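Local coordinates for PRESAN domain-containing protein (Plasmodium falciparum, PDB 7D2W) that is of unknown function but, as an all-helical PHISTa-like protein of the malaria parasite, probably works by binding other proteins, at residues A[47-52]-A[158-163]; A[54-59]-A[151-156]; A[78-83]-A[130-135]; A[121-126]-A[172-177]. All coordinates share one frame; numbering follows the deposited sequence.

Contact 1: A[47-52]-A[158-163]; sequences LTREEL and SCIDEF
A methyl group sits squarely over the flat face of a charged group: CG2 of Ile160 lies above the centre of the Arg49 guanidinium, 3.4 Å from NH1 and 3.5 Å from CZ. Ile160 CG2 packs on this face, whereas a guanidinium donates hydrogen bonds through N-H groups that lie in its plane. NH1 forms a salt bridge with Asp164, just beyond 158-163, and a water bridges NH1 weakly to OD1 of Asp161. The other carboxylate oxygen of Asp161 is bound by Arg157 and Ser154 of the second subunit, so the polar margin of the contact runs into the dimer interface. Arg49 first runs out with CG anti to its own N (chi1 -156°), then bends at chi3 (-71°), which brings the guanidinium face over Ile160 CG2. The isoleucine serves two neighbours with its two branches. While CG2 meets the arginine, the CG1 arm carries CD1 to within 4.0 Å of Leu52 CD2, where two buried aliphatic ends meet. The closest CA atoms, those of Arg49 and Ile160, are 9.1 Å apart, a distance bridged by the side chains of these two residues. The turn that presents Arg49 and Leu52 is fixed by reciprocal bonds: Glu51 N donates to Thr48 OG1 (3.1 Å), and Thr48 N donates to Glu51 OE1 (3.0 Å). Such an exchange is a capping box with Thr48 as N-cap, and here it starts the short helix 49-58 that packs against the long helices of this helical bundle.

Contact 2: A[54-59]-A[151-156]; sequences ELFDLL and EIKSFI
Lys153 reaches across to 54-59 and gives its ammonium group to two backbone carbonyls at once, Phe56 O at 3.1 Å and Leu59 O at 3.0 Å from NZ. Both bonds are nearly straight at the acceptor, with C=O...N angles of 169° and 171°, so NZ lies almost in line with each carbonyl. A bend at chi3 (-69°) turns the end of the lysine chain toward the two carbonyls. On the way its methylenes serve a second purpose: CG passes over one face of the Phe56 ring, and CD approaches Phe56 CB to 3.9 Å. The ring meets aliphatic carbon at both face and edge, because Ile156 CG2 comes in at the rim, near the ring plane, 3.8 Å from CZ. This is the dense half of the contact, and Ile71 of helix 65-93 adds to it by touching Phe56 and Ile156.

Leu59 is buried too, but its side chain packs on Ile71 rather than on 151-156, its CB staying 4.7 Å from Lys153 CD; it meets that segment mainly through its carbonyl. The solvent side lies at the lysine end, where the exposed Asp57 places OD1 5.2 Å from Lys153 NZ, too far for a direct bond though favourable in sign. Asp150 forms a similarly loose, long ion pair with the same nitrogen. Lysine here is therefore an amphipathic link: its hydrocarbon stem extends the apolar layer over Phe56, while its positive end satisfies two main-chain acceptors and probably draws some stabilisation from the acidic groups at the margin.

Contact 3: A[78-83]-A[130-135]; sequences ICRQGT and TLETEQ
Arg80 holds Glu132 side-on, with two nitrogens each serving its own oxygen. NE donates to OE1 of Glu132 at 3.0 Å (N-H...O 166°), and Arg80 NH2 donates to OE2 of Glu132 at 2.8 Å (173°). Both oxygens lie close to the guanidinium plane, so the arginine directs its edge well, but the carboxylate is turned 46° against that plane and receives both donors from above its own. The bidentate salt bridge is accordingly tilted rather than coplanar.

Two extended chains bring these groups together, crossing at about a right angle. Glu132 starts toward the opposite helix, its CG turned away from the main-chain nitrogen, and continues straight beyond CG. Arg80 is not aimed there by its CB; the straight run from CG to NE carries its head over to the acid, along the more exposed margin of the interface. Asn76, one turn before Arg80, touches the side chain of Glu132.

On the buried side, Cys79 and Gln135 also face across, although Cys79 SG and Gln135 OE1 come no nearer than 5.2 Å. Gln135 is anchored elsewhere: Lys75 donates to its OE1, and its NE2 is bound to Glu162 and to Cys159 O. The ion pair therefore closes the outer edge between helices 65-93 and 117-144, while helix 149-181 packs behind on Leu131 and Gln135, and Ile78 turns to the short helix 49-58.

Contact 4: A[121-126]-A[172-177]; sequences SYDCNM and VKYEKI
A cysteine sulfur-aromatic contact, Cys124 with Tyr174, joins helices 117-144 and 149-181, and a shared carboxylate, that of Asp123, stands beside it. The sulfur approaches the ring obliquely, with SG of Cys124 3.9 Å from CE2 of Tyr174. At the end of the same ring, Tyr174 OH donates to Asp123 OD2 over 2.7 Å, and that oxygen lies near the ring plane, at its edge. Lys173 and Asp123 reach toward each other, the lysine NZ 2.8 Å from Asp123 OD2 in a salt bridge. One oxygen thus accepts twice: the lysine takes the syn lone pair, while the phenol meets OD2 on the anti side, 32° out of the carboxylate plane. Within the helical bundle, the tyrosine and lysine bridge local axes that run antiparallel (170°) and come no closer than 12.1 Å. Asp123 points toward them, a chi1 of -177° swinging the carboxylate away from its own backbone N. Leu90 of helix 65-93 touches both Cys124 and Tyr174, and Leu170 packs against Asp123 and Cys124. Farther round helix 149-181, Val172, Glu175 and Lys176 pack on Thr168 of the second subunit.

In the fold
Helix 149-181 ties the set together, supplying one side of contacts 1, 2 and 4 and bordering contact 3. Contacts 1 and 2, with centres about 10 Å apart, fasten the short helix 49-58 to it and meet where Leu47 CD1 lies 3.6 Å from Leu55 CD2. Contact 3 joins contact 1 through apolar packing, with Phe163 CD2 3.6 Å from Leu131 CD2. Contact 4 lies toward the other end of the bundle, its centre about 31 Å from that of contact 2, the two lying on opposite sides of the chain's centre. A bound mercury ion lies about 10 Å from the Lys173 side chain. Contacts 1, 2 and 4 also touch the second subunit, whereas contact 3 does not.

Contact 1: A[47-52]-A[158-163]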
loop_
_atom_site.group_PDB
_atom_site.type_symbol
_atom_site.label_atom_id
_atom_site.label_comp_id
_atom_site.label_asym_id
_atom_site.label_seq_id
_atom_site.Cartn_x
_atom_site.Cartn_y
_atom_site.Cartn_z
ATOM N N LEU A 47 19.338 7.541 6.676
ATOM C CA LEU A 47 19.402 6.932 5.355
ATOM C C LEU A 47 18.040 7.013 4.675
ATOM O O LEU A 47 16.993 6.912 5.323
ATOM C CB LEU A 47 19.840 5.470 5.458
ATOM C CG LEU A 47 21.183 5.222 6.141
ATOM C CD1 LEU A 47 21.574 3.754 6.070
ATOM C CD2 LEU A 47 22.247 6.101 5.531
ATOM N N THR A 48 18.059 7.201 3.362
ATOM C CA THR A 48 16.845 7.020 2.591
ATOM C C THR A 48 16.585 5.533 2.401
ATOM O O THR A 48 17.479 4.698 2.564
ATOM C CB THR A 48 16.954 7.701 1.234
ATOM O OG1 THR A 48 18.013 7.085 0.488
ATOM C CG2 THR A 48 17.239 9.185 1.409
ATOM N N ARG A 49 15.335 5.204 2.061
ATOM C CA ARG A 49 14.994 3.821 1.749
ATOM C C ARG A 49 15.915 3.271 0.670
ATOM O O ARG A 49 16.431 2.156 0.779
ATOM C CB ARG A 49 13.522 3.749 1.316
ATOM C CG ARG A 49 12.890 2.416 1.496
ATOM C CD ARG A 49 11.471 2.451 0.957
ATOM N NE ARG A 49 10.589 3.245 1.808
ATOM C CZ ARG A 49 9.305 2.961 1.974
ATOM N NH1 ARG A 49 8.806 1.929 1.335
ATOM N NH2 ARG A 49 8.526 3.704 2.756
ATOM N N GLU A 50 16.151 4.067 -0.377
ATOM C CA GLU A 50 17.055 3.661 -1.444
ATOM C C GLU A 50 18.447 3.350 -0.905
ATOM O O GLU A 50 19.074 2.360 -1.304
ATOM C CB GLU A 50 17.115 4.778 -2.482
ATOM C CG GLU A 50 17.806 4.470 -3.780
ATOM C CD GLU A 50 17.682 5.636 -4.756
ATOM O OE1 GLU A 50 16.756 6.461 -4.581
ATOM O OE2 GLU A 50 18.508 5.735 -5.687
ATOM N N GLU A 51 18.956 4.194 -0.010
ATOM C CA GLU A 51 20.290 3.971 0.538
ATOM C C GLU A 51 20.316 2.754 1.444
ATOM O O GLU A 51 21.324 2.049 1.511
ATOM C CB GLU A 51 20.758 5.202 1.305
ATOM C CG GLU A 51 21.292 6.305 0.405
ATOM C CD GLU A 51 21.290 7.669 1.075
ATOM O OE1 GLU A 51 20.726 7.798 2.183
ATOM O OE2 GLU A 51 21.855 8.618 0.489
ATOM N N LEU A 52 19.214 2.491 2.138
ATOM C CA LEU A 52 19.148 1.318 2.997
ATOM C C LEU A 52 19.148 0.035 2.175
ATOM O O LEU A 52 19.823 -0.939 2.528
ATOM C CB LEU A 52 17.908 1.416 3.886
ATOM C CG LEU A 52 17.759 0.358 4.972
ATOM C CD1 LEU A 52 18.752 0.630 6.074
ATOM C CD2 LEU A 52 16.325 0.336 5.518
ATOM N N SER A 158 10.327 -6.336 4.727
ATOM C CA SER A 158 8.909 -6.665 4.878
ATOM C C SER A 158 8.235 -5.814 5.950
ATOM O O SER A 158 7.050 -5.497 5.816
ATOM C CB SER A 158 8.728 -8.159 5.176
ATOM O OG SER A 158 8.836 -8.875 3.956
ATOM N N CYS A 159 8.961 -5.427 7.008
ATOM C CA CYS A 159 8.392 -4.510 7.994
ATOM C C CYS A 159 8.084 -3.147 7.384
ATOM O O CYS A 159 7.059 -2.534 7.695
ATOM C CB CYS A 159 9.350 -4.345 9.172
ATOM S SG CYS A 159 9.303 -5.752 10.284
ATOM N N ILE A 160 8.972 -2.643 6.532
ATOM C CA ILE A 160 8.703 -1.370 5.873
ATOM C C ILE A 160 7.501 -1.503 4.946
ATOM O O ILE A 160 6.615 -0.637 4.932
ATOM C CB ILE A 160 9.975 -0.884 5.153
ATOM C CG1 ILE A 160 11.028 -0.519 6.207
ATOM C CG2 ILE A 160 9.684 0.353 4.252
ATOM C CD1 ILE A 160 12.420 -0.308 5.614
ATOM N N ASP A 161 7.422 -2.610 4.192
ATOM C CA ASP A 161 6.245 -2.856 3.351
ATOM C C ASP A 161 4.971 -2.897 4.185
ATOM O O ASP A 161 3.922 -2.402 3.761
ATOM C CB ASP A 161 6.365 -4.188 2.605
ATOM C CG ASP A 161 7.509 -4.231 1.615
ATOM O OD1 ASP A 161 7.953 -3.172 1.136
ATOM O OD2 ASP A 161 7.939 -5.361 1.287
ATOM N N GLU A 162 5.036 -3.533 5.355
ATOM C CA GLU A 162 3.867 -3.620 6.228
ATOM C C GLU A 162 3.438 -2.242 6.726
ATOM O O GLU A 162 2.233 -1.960 6.846
ATOM C CB GLU A 162 4.169 -4.552 7.403
ATOM C CG GLU A 162 2.974 -4.807 8.314
ATOM C CD GLU A 162 3.290 -5.784 9.431
ATOM O OE1 GLU A 162 4.494 -6.051 9.676
ATOM O OE2 GLU A 162 2.329 -6.290 10.054
ATOM N N PHE A 163 4.405 -1.372 7.038
ATOM C CA PHE A 163 4.074 0.006 7.404
ATOM C C PHE A 163 3.477 0.769 6.227
ATOM O O PHE A 163 2.571 1.594 6.407
ATOM C CB PHE A 163 5.323 0.731 7.932
ATOM C CG PHE A 163 5.247 1.028 9.397
ATOM C CD1 PHE A 163 4.485 2.098 9.852
ATOM C CD2 PHE A 163 5.890 0.214 10.326
ATOM C CE1 PHE A 163 4.377 2.360 11.215
ATOM C CE2 PHE A 163 5.791 0.470 11.699
ATOM C CZ PHE A 163 5.029 1.533 12.140
HETATM O O HOH W 1 9.744 -1.207 0.626
#

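Contact 2: A[54-59]-A[151-156]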
loop_
_atom_site.group_PDB
_atom_site.type_symbol
_atom_site.label_atom_id
_atom_site.label_comp_id
_atom_site.label_asym_id
_atom_site.label_seq_id
_atom_site.Cartn_x
_atom_site.Cartn_y
_atom_site.Cartn_z
ATOM N N GLU A 54 20.361 -0.361 -0.914
ATOM C CA GLU A 54 21.706 -0.512 -1.462
ATOM C C GLU A 54 22.655 -1.061 -0.397
ATOM O O GLU A 54 23.421 -2.000 -0.643
ATOM C CB GLU A 54 22.199 0.834 -2.002
ATOM C CG GLU A 54 21.394 1.358 -3.202
ATOM C CD GLU A 54 21.586 2.856 -3.471
ATOM O OE1 GLU A 54 22.046 3.588 -2.567
ATOM O OE2 GLU A 54 21.265 3.302 -4.595
ATOM N N LEU A 55 22.586 -0.504 0.805
ATOM C CA LEU A 55 23.397 -0.988 1.916
ATOM C C LEU A 55 23.089 -2.435 2.271
ATOM O O LEU A 55 23.954 -3.127 2.821
ATOM C CB LEU A 55 23.173 -0.084 3.113
ATOM C CG LEU A 55 23.986 -0.236 4.378
ATOM C CD1 LEU A 55 25.433 0.133 4.160
ATOM C CD2 LEU A 55 23.318 0.661 5.392
ATOM N N PHE A 56 21.868 -2.907 1.981
ATOM C CA PHE A 56 21.514 -4.303 2.205
ATOM C C PHE A 56 22.230 -5.246 1.256
ATOM O O PHE A 56 22.014 -6.459 1.329
ATOM C CB PHE A 56 20.005 -4.532 2.062
ATOM C CG PHE A 56 19.215 -4.182 3.292
ATOM C CD1 PHE A 56 19.841 -3.666 4.409
ATOM C CD2 PHE A 56 17.841 -4.348 3.321
ATOM C CE1 PHE A 56 19.118 -3.327 5.547
ATOM C CE2 PHE A 56 17.116 -4.013 4.450
ATOM C CZ PHE A 56 17.761 -3.490 5.563
ATOM N N ASP A 57 23.042 -4.734 0.336
ATOM C CA ASP A 57 23.868 -5.606 -0.481
ATOM C C ASP A 57 25.327 -5.564 -0.071
ATOM O O ASP A 57 26.067 -6.504 -0.375
ATOM C CB ASP A 57 23.710 -5.253 -1.966
ATOM C CG ASP A 57 22.243 -5.202 -2.399
ATOM O OD1 ASP A 57 21.398 -5.847 -1.743
ATOM O OD2 ASP A 57 21.926 -4.519 -3.395
ATOM N N LEU A 58 25.736 -4.518 0.656
ATOM C CA LEU A 58 27.036 -4.498 1.313
ATOM C C LEU A 58 27.091 -5.427 2.516
ATOM O O LEU A 58 28.184 -5.665 3.047
ATOM C CB LEU A 58 27.368 -3.082 1.757
ATOM C CG LEU A 58 27.111 -2.064 0.656
ATOM C CD1 LEU A 58 27.261 -0.657 1.194
ATOM C CD2 LEU A 58 28.061 -2.339 -0.496
ATOM N N LEU A 59 25.939 -5.936 2.962
ATOM C CA LEU A 59 25.863 -6.941 4.021
ATOM C C LEU A 59 25.727 -8.304 3.358
ATOM O O LEU A 59 24.631 -8.751 3.014
ATOM C CB LEU A 59 24.702 -6.655 4.964
ATOM C CG LEU A 59 24.738 -5.256 5.573
ATOM C CD1 LEU A 59 23.447 -4.947 6.284
ATOM C CD2 LEU A 59 25.907 -5.147 6.527
ATOM N N GLU A 151 17.622 -13.685 5.926
ATOM C CA GLU A 151 16.352 -13.671 6.633
ATOM C C GLU A 151 16.130 -12.325 7.306
ATOM O O GLU A 151 15.020 -11.775 7.275
ATOM C CB GLU A 151 16.320 -14.816 7.656
ATOM C CG GLU A 151 15.020 -14.898 8.455
ATOM C CD GLU A 151 14.881 -16.182 9.278
ATOM O OE1 GLU A 151 15.831 -16.993 9.316
ATOM O OE2 GLU A 151 13.798 -16.383 9.879
ATOM N N ILE A 152 17.180 -11.778 7.910
ATOM C CA ILE A 152 17.061 -10.493 8.590
ATOM C C ILE A 152 16.753 -9.383 7.594
ATOM O O ILE A 152 15.904 -8.520 7.849
ATOM C CB ILE A 152 18.343 -10.210 9.394
ATOM C CG1 ILE A 152 18.453 -11.201 10.559
ATOM C CG2 ILE A 152 18.374 -8.757 9.871
ATOM C CD1 ILE A 152 19.808 -11.182 11.248
ATOM N N LYS A 153 17.434 -9.382 6.446
ATOM C CA LYS A 153 17.189 -8.345 5.443
ATOM C C LYS A 153 15.759 -8.410 4.919
ATOM O O LYS A 153 15.085 -7.380 4.771
ATOM C CB LYS A 153 18.187 -8.488 4.291
ATOM C CG LYS A 153 19.633 -8.272 4.686
ATOM C CD LYS A 153 20.527 -8.109 3.459
ATOM C CE LYS A 153 20.646 -9.405 2.673
ATOM N NZ LYS A 153 21.929 -9.468 1.920
ATOM N N SER A 154 15.280 -9.618 4.619
ATOM C CA SER A 154 13.899 -9.760 4.175
ATOM C C SER A 154 12.936 -9.311 5.263
ATOM O O SER A 154 11.908 -8.690 4.970
ATOM C CB SER A 154 13.612 -11.211 3.774
ATOM O OG SER A 154 14.527 -11.634 2.782
ATOM N N PHE A 155 13.249 -9.618 6.525
ATOM C CA PHE A 155 12.377 -9.192 7.614
ATOM C C PHE A 155 12.263 -7.669 7.655
ATOM O O PHE A 155 11.159 -7.117 7.754
ATOM C CB PHE A 155 12.895 -9.742 8.943
ATOM C CG PHE A 155 12.298 -9.071 10.143
ATOM C CD1 PHE A 155 11.073 -9.485 10.650
ATOM C CD2 PHE A 155 12.953 -8.005 10.749
ATOM C CE1 PHE A 155 10.515 -8.860 11.750
ATOM C CE2 PHE A 155 12.409 -7.369 11.839
ATOM C CZ PHE A 155 11.175 -7.808 12.350
ATOM N N ILE A 156 13.401 -6.967 7.562
ATOM C CA ILE A 156 13.362 -5.511 7.683
ATOM C C ILE A 156 12.605 -4.902 6.511
ATOM O O ILE A 156 11.759 -4.009 6.695
ATOM C CB ILE A 156 14.788 -4.930 7.802
ATOM C CG1 ILE A 156 15.469 -5.412 9.086
ATOM C CG2 ILE A 156 14.737 -3.388 7.786
ATOM C CD1 ILE A 156 16.989 -5.073 9.142
#

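Contact 3: A[78-83]-A[130-135]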
loop_
_atom_site.group_PDB
_atom_site.type_symbol
_atom_site.label_atom_id
_atom_site.label_comp_id
_atom_site.label_asym_id
_atom_site.label_seq_id
_atom_site.Cartn_x
_atom_site.Cartn_y
_atom_site.Cartn_z
ATOM N N ILE A 78 12.517 5.989 8.641
ATOM C CA ILE A 78 11.787 5.916 7.383
ATOM C C ILE A 78 10.291 5.739 7.642
ATOM O O ILE A 78 9.454 6.434 7.053
ATOM C CB ILE A 78 12.344 4.770 6.520
ATOM C CG1 ILE A 78 13.710 5.154 5.950
ATOM C CG2 ILE A 78 11.343 4.392 5.418
ATOM C CD1 ILE A 78 14.560 3.962 5.593
ATOM N N CYS A 79 9.929 4.818 8.531
ATOM C CA CYS A 79 8.504 4.591 8.780
ATOM C C CYS A 79 7.855 5.790 9.461
ATOM O O CYS A 79 6.723 6.167 9.127
ATOM C CB CYS A 79 8.301 3.319 9.608
ATOM S SG CYS A 79 8.880 1.870 8.706
ATOM N N ARG A 80 8.550 6.394 10.423
ATOM C CA ARG A 80 8.006 7.552 11.129
ATOM C C ARG A 80 7.804 8.749 10.206
ATOM O O ARG A 80 6.869 9.540 10.404
ATOM C CB ARG A 80 8.928 7.917 12.289
ATOM C CG ARG A 80 8.854 6.886 13.404
ATOM C CD ARG A 80 9.968 7.089 14.379
ATOM N NE ARG A 80 9.987 6.075 15.427
ATOM C CZ ARG A 80 11.007 5.939 16.266
ATOM N NH1 ARG A 80 12.041 6.752 16.149
ATOM N NH2 ARG A 80 11.000 5.009 17.205
ATOM N N GLN A 81 8.666 8.914 9.201
ATOM C CA GLN A 81 8.429 9.981 8.234
ATOM C C GLN A 81 7.207 9.659 7.385
ATOM O O GLN A 81 6.455 10.564 7.001
ATOM C CB GLN A 81 9.673 10.206 7.362
ATOM C CG GLN A 81 9.541 11.355 6.354
ATOM C CD GLN A 81 9.377 12.718 7.027
ATOM O OE1 GLN A 81 10.217 13.135 7.828
ATOM N NE2 GLN A 81 8.287 13.411 6.706
ATOM N N GLY A 82 6.991 8.372 7.084
ATOM C CA GLY A 82 5.757 7.975 6.418
ATOM C C GLY A 82 4.517 8.345 7.214
ATOM O O GLY A 82 3.512 8.798 6.652
ATOM N N THR A 83 4.562 8.147 8.530
ATOM C CA THR A 83 3.441 8.539 9.380
ATOM C C THR A 83 3.235 10.059 9.364
ATOM O O THR A 83 2.103 10.546 9.227
ATOM C CB THR A 83 3.684 8.039 10.799
ATOM O OG1 THR A 83 3.760 6.610 10.792
ATOM C CG2 THR A 83 2.562 8.494 11.746
ATOM N N THR A 130 1.548 0.908 17.848
ATOM C CA THR A 130 1.459 -0.512 18.174
ATOM C C THR A 130 2.214 -1.358 17.155
ATOM O O THR A 130 2.853 -2.356 17.512
ATOM C CB THR A 130 -0.002 -0.955 18.253
ATOM O OG1 THR A 130 -0.690 -0.170 19.233
ATOM C CG2 THR A 130 -0.078 -2.416 18.638
ATOM N N LEU A 131 2.158 -0.973 15.873
ATOM C CA LEU A 131 2.907 -1.736 14.877
ATOM C C LEU A 131 4.404 -1.617 15.118
ATOM O O LEU A 131 5.139 -2.603 15.000
ATOM C CB LEU A 131 2.557 -1.291 13.450
ATOM C CG LEU A 131 3.269 -2.053 12.316
ATOM C CD1 LEU A 131 3.048 -3.574 12.380
ATOM C CD2 LEU A 131 2.835 -1.531 10.944
ATOM N N GLU A 132 4.877 -0.415 15.471
ATOM C CA GLU A 132 6.303 -0.230 15.722
ATOM C C GLU A 132 6.782 -1.134 16.857
ATOM O O GLU A 132 7.815 -1.806 16.742
ATOM C CB GLU A 132 6.582 1.251 16.013
ATOM C CG GLU A 132 8.040 1.602 16.214
ATOM C CD GLU A 132 8.243 3.098 16.414
ATOM O OE1 GLU A 132 7.922 3.883 15.486
ATOM O OE2 GLU A 132 8.725 3.480 17.500
ATOM N N THR A 133 6.021 -1.193 17.953
ATOM C CA THR A 133 6.387 -2.051 19.075
ATOM C C THR A 133 6.419 -3.518 18.662
ATOM O O THR A 133 7.354 -4.251 19.002
ATOM C CB THR A 133 5.403 -1.853 20.235
ATOM O OG1 THR A 133 5.476 -0.504 20.697
ATOM C CG2 THR A 133 5.728 -2.799 21.380
ATOM N N GLU A 134 5.388 -3.967 17.941
ATOM C CA GLU A 134 5.322 -5.362 17.516
ATOM C C GLU A 134 6.483 -5.717 16.591
ATOM O O GLU A 134 7.105 -6.775 16.743
ATOM C CB GLU A 134 3.984 -5.628 16.825
ATOM C CG GLU A 134 3.896 -6.995 16.157
ATOM C CD GLU A 134 3.046 -6.975 14.896
ATOM O OE1 GLU A 134 1.835 -6.672 14.995
ATOM O OE2 GLU A 134 3.593 -7.253 13.805
ATOM N N GLN A 135 6.800 -4.840 15.631
ATOM C CA GLN A 135 7.922 -5.107 14.736
ATOM C C GLN A 135 9.251 -5.134 15.483
ATOM O O GLN A 135 10.091 -6.004 15.234
ATOM C CB GLN A 135 7.954 -4.064 13.614
ATOM C CG GLN A 135 6.805 -4.268 12.631
ATOM C CD GLN A 135 6.893 -3.347 11.436
ATOM O OE1 GLN A 135 7.681 -2.398 11.420
ATOM N NE2 GLN A 135 6.093 -3.628 10.418
#

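Contact 4: A[121-126]-A[172-177]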
loop_
_atom_site.group_PDB
_atom_site.type_symbol
_atom_site.label_atom_id
_atom_site.label_comp_id
_atom_site.label_asym_id
_atom_site.label_seq_id
_atom_site.Cartn_x
_atom_site.Cartn_y
_atom_site.Cartn_z
ATOM N N SER A 121 -6.482 11.340 14.449
ATOM C CA SER A 121 -5.105 11.373 14.922
ATOM C C SER A 121 -4.858 10.316 15.988
ATOM O O SER A 121 -3.821 9.649 15.971
ATOM C CB SER A 121 -4.779 12.777 15.452
ATOM O OG SER A 121 -3.450 12.824 15.931
ATOM N N TYR A 122 -5.791 10.153 16.936
ATOM C CA TYR A 122 -5.633 9.104 17.946
ATOM C C TYR A 122 -5.558 7.732 17.290
ATOM O O TYR A 122 -4.655 6.936 17.579
ATOM C CB TYR A 122 -6.786 9.145 18.963
ATOM C CG TYR A 122 -6.880 7.892 19.833
ATOM C CD1 TYR A 122 -7.546 6.758 19.386
ATOM C CD2 TYR A 122 -6.300 7.843 21.101
ATOM C CE1 TYR A 122 -7.614 5.606 20.154
ATOM C CE2 TYR A 122 -6.384 6.692 21.890
ATOM C CZ TYR A 122 -7.049 5.578 21.403
ATOM O OH TYR A 122 -7.156 4.422 22.147
ATOM N N ASP A 123 -6.520 7.430 16.416
ATOM C CA ASP A 123 -6.536 6.135 15.745
ATOM C C ASP A 123 -5.248 5.881 14.970
ATOM O O ASP A 123 -4.645 4.801 15.075
ATOM C CB ASP A 123 -7.750 6.067 14.817
ATOM C CG ASP A 123 -7.888 4.730 14.123
ATOM O OD1 ASP A 123 -7.868 3.684 14.810
ATOM O OD2 ASP A 123 -8.022 4.731 12.883
ATOM N N CYS A 124 -4.827 6.850 14.156
ATOM C CA CYS A 124 -3.624 6.649 13.354
ATOM C C CYS A 124 -2.411 6.422 14.249
ATOM O O CYS A 124 -1.631 5.490 14.039
ATOM C CB CYS A 124 -3.397 7.851 12.433
ATOM S SG CYS A 124 -4.617 8.047 11.068
ATOM N N ASN A 125 -2.247 7.258 15.267
ATOM C CA ASN A 125 -1.082 7.123 16.131
ATOM C C ASN A 125 -1.111 5.817 16.920
ATOM O O ASN A 125 -0.068 5.190 17.133
ATOM C CB ASN A 125 -0.990 8.343 17.045
ATOM C CG ASN A 125 -0.460 9.567 16.297
ATOM O OD1 ASN A 125 0.628 9.523 15.729
ATOM N ND2 ASN A 125 -1.247 10.634 16.251
ATOM N N MET A 126 -2.294 5.369 17.346
ATOM C CA MET A 126 -2.359 4.079 18.035
ATOM C C MET A 126 -1.996 2.916 17.107
ATOM O O MET A 126 -1.294 1.983 17.519
ATOM C CB MET A 126 -3.751 3.870 18.628
ATOM C CG MET A 126 -3.801 2.677 19.555
ATOM S SD MET A 126 -2.865 2.859 21.083
ATOM C CE MET A 126 -3.097 4.602 21.420
ATOM N N VAL A 172 -6.905 5.398 3.012
ATOM C CA VAL A 172 -8.139 4.980 2.353
ATOM C C VAL A 172 -9.328 5.149 3.295
ATOM O O VAL A 172 -10.367 5.710 2.920
ATOM C CB VAL A 172 -7.984 3.524 1.868
ATOM C CG1 VAL A 172 -9.328 2.849 1.648
ATOM C CG2 VAL A 172 -7.131 3.491 0.595
ATOM N N LYS A 173 -9.180 4.680 4.538
ATOM C CA LYS A 173 -10.259 4.764 5.521
ATOM C C LYS A 173 -10.707 6.205 5.752
ATOM O O LYS A 173 -11.909 6.493 5.758
ATOM C CB LYS A 173 -9.816 4.126 6.841
ATOM C CG LYS A 173 -10.836 4.308 7.989
ATOM C CD LYS A 173 -10.561 3.361 9.156
ATOM C CE LYS A 173 -9.390 3.853 10.004
ATOM N NZ LYS A 173 -8.921 2.850 11.029
ATOM N N TYR A 174 -9.757 7.127 5.971
ATOM C CA TYR A 174 -10.141 8.491 6.312
ATOM C C TYR A 174 -10.469 9.315 5.079
ATOM O O TYR A 174 -11.253 10.266 5.173
ATOM C CB TYR A 174 -9.046 9.172 7.151
ATOM C CG TYR A 174 -9.103 8.633 8.548
ATOM C CD1 TYR A 174 -10.115 9.034 9.418
ATOM C CD2 TYR A 174 -8.217 7.652 8.969
ATOM C CE1 TYR A 174 -10.218 8.503 10.681
ATOM C CE2 TYR A 174 -8.309 7.109 10.240
ATOM C CZ TYR A 174 -9.316 7.534 11.082
ATOM O OH TYR A 174 -9.415 6.997 12.332
ATOM N N GLU A 175 -9.889 8.981 3.923
ATOM C CA GLU A 175 -10.278 9.692 2.711
ATOM C C GLU A 175 -11.766 9.526 2.448
ATOM O O GLU A 175 -12.448 10.483 2.048
ATOM C CB GLU A 175 -9.480 9.207 1.507
ATOM C CG GLU A 175 -9.582 10.177 0.345
ATOM C CD GLU A 175 -8.968 9.640 -0.932
ATOM O OE1 GLU A 175 -8.346 8.566 -0.888
ATOM O OE2 GLU A 175 -9.111 10.294 -1.984
ATOM N N LYS A 176 -12.288 8.326 2.692
ATOM C CA LYS A 176 -13.709 8.090 2.483
ATOM C C LYS A 176 -14.539 8.871 3.490
ATOM O O LYS A 176 -15.502 9.552 3.118
ATOM C CB LYS A 176 -14.015 6.595 2.579
ATOM C CG LYS A 176 -13.543 5.792 1.385
ATOM C CD LYS A 176 -14.053 4.357 1.433
ATOM C CE LYS A 176 -12.976 3.391 1.910
ATOM N NZ LYS A 176 -12.862 2.205 1.008
ATOM N N ILE A 177 -14.173 8.792 4.774
ATOM C CA ILE A 177 -14.949 9.469 5.812
ATOM C C ILE A 177 -14.933 10.974 5.594
ATOM O O ILE A 177 -15.978 11.632 5.636
ATOM C CB ILE A 177 -14.422 9.111 7.212
ATOM C CG1 ILE A 177 -14.387 7.606 7.410
ATOM C CG2 ILE A 177 -15.316 9.714 8.280
ATOM C CD1 ILE A 177 -13.564 7.205 8.608
#